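Local atomic coordinates of malonyl CoA-acyl carrier protein transacylase (Bartonella henselae, PDB entry 3QAT), a protein that probably transfers the malonyl group from malonyl-CoA to the acyl carrier protein, supplying malonyl units for fatty acid biosynthesis. Residues G170-I175 against A291-K296. Numbering follows the deposited sequence.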
ATOM      1  N   GLY A 170      12.981  -2.183  -9.718  1.00 16.46           N
ATOM      2  CA  GLY A 170      14.101  -1.265  -9.793  1.00 17.86           C
ATOM      3  C   GLY A 170      15.271  -1.672  -8.915  1.00 17.82           C
ATOM      4  O   GLY A 170      16.075  -0.822  -8.519  1.00 19.35           O
ATOM      5  N   GLY A 171      15.361  -2.957  -8.612  1.00 17.26           N
ATOM      6  CA  GLY A 171      16.395  -3.485  -7.721  1.00 16.44           C
ATOM      7  C   GLY A 171      16.182  -3.152  -6.244  1.00 15.14           C
ATOM      8  O   GLY A 171      17.103  -3.333  -5.433  1.00 15.23           O
ATOM      9  N   GLN A 172      14.982  -2.698  -5.887  1.00 13.69           N
ATOM     10  CA  GLN A 172      14.652  -2.332  -4.488  1.00 12.33           C
ATOM     11  C   GLN A 172      13.984  -3.478  -3.766  1.00 11.38           C
ATOM     12  O   GLN A 172      12.922  -3.953  -4.193  1.00 11.76           O
ATOM     13  CB  GLN A 172      13.698  -1.139  -4.432  1.00 11.99           C
ATOM     14  CG  GLN A 172      14.326   0.151  -4.922  1.00 14.75           C
ATOM     15  CD  GLN A 172      13.347   1.297  -4.905  1.00 15.44           C
ATOM     16  OE1 GLN A 172      12.532   1.448  -3.974  1.00 17.68           O
ATOM     17  NE2 GLN A 172      13.400   2.105  -5.940  1.00 15.70           N
ATOM     18  N   ILE A 173      14.592  -3.912  -2.666  1.00 10.45           N
ATOM     19  CA  ILE A 173      14.038  -5.000  -1.858  1.00 11.07           C
ATOM     20  C   ILE A 173      14.073  -4.566  -0.387  1.00 11.06           C
ATOM     21  O   ILE A 173      15.093  -4.059   0.094  1.00 11.23           O
ATOM     22  CB  ILE A 173      14.810  -6.325  -2.083  1.00 12.57           C
ATOM     23  CG1 ILE A 173      14.555  -6.873  -3.508  1.00 15.19           C
ATOM     24  CG2 ILE A 173      14.428  -7.381  -1.002  1.00 12.24           C
ATOM     25  CD1 ILE A 173      15.362  -8.088  -3.870  1.00 20.32           C
ATOM     26  N   VAL A 174      12.946  -4.727   0.310  1.00  9.85           N
ATOM     27  CA  VAL A 174      12.872  -4.431   1.738  1.00  9.91           C
ATOM     28  C   VAL A 174      12.829  -5.740   2.506  1.00  9.01           C
ATOM     29  O   VAL A 174      12.052  -6.633   2.160  1.00  9.62           O
ATOM     30  CB  VAL A 174      11.617  -3.599   2.062  1.00  8.93           C
ATOM     31  CG1 VAL A 174      11.636  -3.178   3.513  1.00 11.64           C
ATOM     32  CG2 VAL A 174      11.573  -2.365   1.151  1.00 10.82           C
ATOM     33  N   ILE A 175      13.695  -5.874   3.504  1.00  9.16           N
ATOM     34  CA  ILE A 175      13.690  -7.057   4.369  1.00  9.14           C
ATOM     35  C   ILE A 175      13.134  -6.707   5.757  1.00  9.29           C
ATOM     36  O   ILE A 175      13.030  -5.536   6.129  1.00  9.58           O
ATOM     37  CB  ILE A 175      15.099  -7.698   4.503  1.00  9.26           C
ATOM     38  CG1 ILE A 175      16.113  -6.676   5.010  1.00  8.58           C
ATOM     39  CG2 ILE A 175      15.508  -8.306   3.152  1.00 10.37           C
ATOM     40  CD1 ILE A 175      17.499  -7.283   5.323  1.00 10.24           C
ATOM     41  N   ALA A 291       7.179   2.259 -10.933  1.00 10.42           N
ATOM     42  CA  ALA A 291       6.646   1.769 -12.232  1.00 10.89           C
ATOM     43  C   ALA A 291       7.613   2.110 -13.353  1.00 12.70           C
ATOM     44  O   ALA A 291       7.886   1.268 -14.221  1.00 12.56           O
ATOM     45  CB  ALA A 291       5.255   2.338 -12.538  1.00 10.92           C
ATOM     46  N   ARG A 292       8.156   3.328 -13.320  1.00 12.30           N
ATOM     47  CA  ARG A 292       9.081   3.771 -14.364  1.00 14.11           C
ATOM     48  C   ARG A 292      10.405   3.003 -14.376  1.00 14.53           C
ATOM     49  O   ARG A 292      11.038   2.857 -15.447  1.00 15.94           O
ATOM     50  CB  ARG A 292       9.295   5.291 -14.282  1.00 14.73           C
ATOM     51  CG  ARG A 292       8.013   6.066 -14.584  1.00 17.05           C
ATOM     52  CD  ARG A 292       8.239   7.573 -14.663  1.00 22.33           C
ATOM     53  NE  ARG A 292       6.979   8.265 -14.937  1.00 24.49           N
ATOM     54  CZ  ARG A 292       6.660   9.459 -14.442  1.00 27.99           C
ATOM     55  NH1 ARG A 292       7.507  10.090 -13.625  1.00 28.20           N
ATOM     56  NH2 ARG A 292       5.484  10.012 -14.736  1.00 27.63           N
ATOM     57  N   ARG A 293      10.808   2.497 -13.212  1.00 13.65           N
ATOM     58  CA  ARG A 293      12.016   1.676 -13.085  1.00 14.71           C
ATOM     59  C   ARG A 293      11.731   0.254 -13.553  1.00 15.32           C
ATOM     60  O   ARG A 293      12.593  -0.382 -14.165  1.00 17.13           O
ATOM     61  CB  ARG A 293      12.538   1.680 -11.651  1.00 14.77           C
ATOM     62  CG  ARG A 293      13.189   3.012 -11.266  1.00 17.20           C
ATOM     63  CD  ARG A 293      13.600   3.045  -9.796  1.00 20.63           C
ATOM     64  NE  ARG A 293      14.069   4.372  -9.386  1.00 25.33           N
ATOM     65  CZ  ARG A 293      15.304   4.835  -9.579  1.00 29.68           C
ATOM     66  NH1 ARG A 293      16.234   4.083 -10.183  1.00 31.15           N
ATOM     67  NH2 ARG A 293      15.616   6.067  -9.173  1.00 31.44           N
ATOM     68  N   ILE A 294      10.524  -0.236 -13.298  1.00 14.27           N
ATOM     69  CA  ILE A 294      10.146  -1.593 -13.687  1.00 14.56           C
ATOM     70  C   ILE A 294       9.937  -1.751 -15.193  1.00 16.55           C
ATOM     71  O   ILE A 294      10.338  -2.771 -15.777  1.00 17.21           O
ATOM     72  CB  ILE A 294       8.858  -2.033 -12.938  1.00 13.42           C
ATOM     73  CG1 ILE A 294       9.140  -2.142 -11.431  1.00 11.93           C
ATOM     74  CG2 ILE A 294       8.319  -3.378 -13.501  1.00 14.86           C
ATOM     75  CD1 ILE A 294       7.866  -2.128 -10.558  1.00 11.61           C
ATOM     76  N   ASN A 295       9.285  -0.765 -15.811  1.00 17.21           N
ATOM     77  CA  ASN A 295       8.919  -0.843 -17.222  1.00 19.61           C
ATOM     78  C   ASN A 295       9.050   0.554 -17.831  1.00 20.39           C
ATOM     79  O   ASN A 295       8.329   1.469 -17.463  1.00 20.23           O
ATOM     80  CB  ASN A 295       7.478  -1.378 -17.340  1.00 19.20           C
ATOM     81  CG  ASN A 295       7.017  -1.571 -18.793  1.00 22.44           C
ATOM     82  OD1 ASN A 295       7.219  -0.707 -19.652  1.00 24.31           O
ATOM     83  ND2 ASN A 295       6.374  -2.706 -19.058  1.00 24.25           N
ATOM     84  N   LYS A 296       9.989   0.715 -18.760  1.00 22.26           N
ATOM     85  CA  LYS A 296      10.257   2.020 -19.372  1.00 24.25           C
ATOM     86  C   LYS A 296       9.255   2.426 -20.465  1.00 25.68           C
ATOM     87  O   LYS A 296       9.266   3.568 -20.926  1.00 27.60           O
ATOM     88  CB  LYS A 296      11.696   2.047 -19.930  1.00 24.75           C
TER
HETATM   89  O   HOH W   1      11.877   4.393  -7.065  1.00 20.15           O
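The amide of Q172 and the guanidinium of R293 meet without stacking: their planes stand 66° apart, and the amide nitrogen comes up to the arginine at an oblique angle, committed neither to a face of the guanidinium nor to its rim. The closest atom is the methylene CD of R293, 4.0 Å from Q172 NE2, with R293 NE slightly farther from that nitrogen at 4.2 Å. A single water does the polar work that the two groups do not do directly. It accepts a hydrogen bond from Q172 NE2 at 3.0 Å and a weak one from R293 NE at 3.2 Å, so two donors share one acceptor. In both side chains CG lies anti to the carbonyl carbon; that of R293 is extended as far as NE, where a chi4 of -83° turns the guanidinium off the line of the chain, and the two cross at about a right angle.

This small, partly solvated junction illustrates how two lobes of an acyltransferase can lean on each other near the surface. G170 and G171 lie in the connection between antiparallel strands 162-169 and 172-176, in the mixed sheet of the smaller, ferredoxin-like subdomain; R293 and I294 close helix 286-294, which connects parallel strands 275-281 and 299-303 of the larger α/β subdomain. G170, with its positive phi of 62°, brings its bare CA against the arginine, 3.8 Å from R293 CB. Beside it, I294 CG1 reaches to 4.2 Å from G170 N, while the same isoleucine also packs on I267 and E268 of helix 263-272. The hairpin is tied to neighbouring strand 136-142 and the residue just beyond it by backbone hydrogen bonds between I173 and L141 and between G171 and G143.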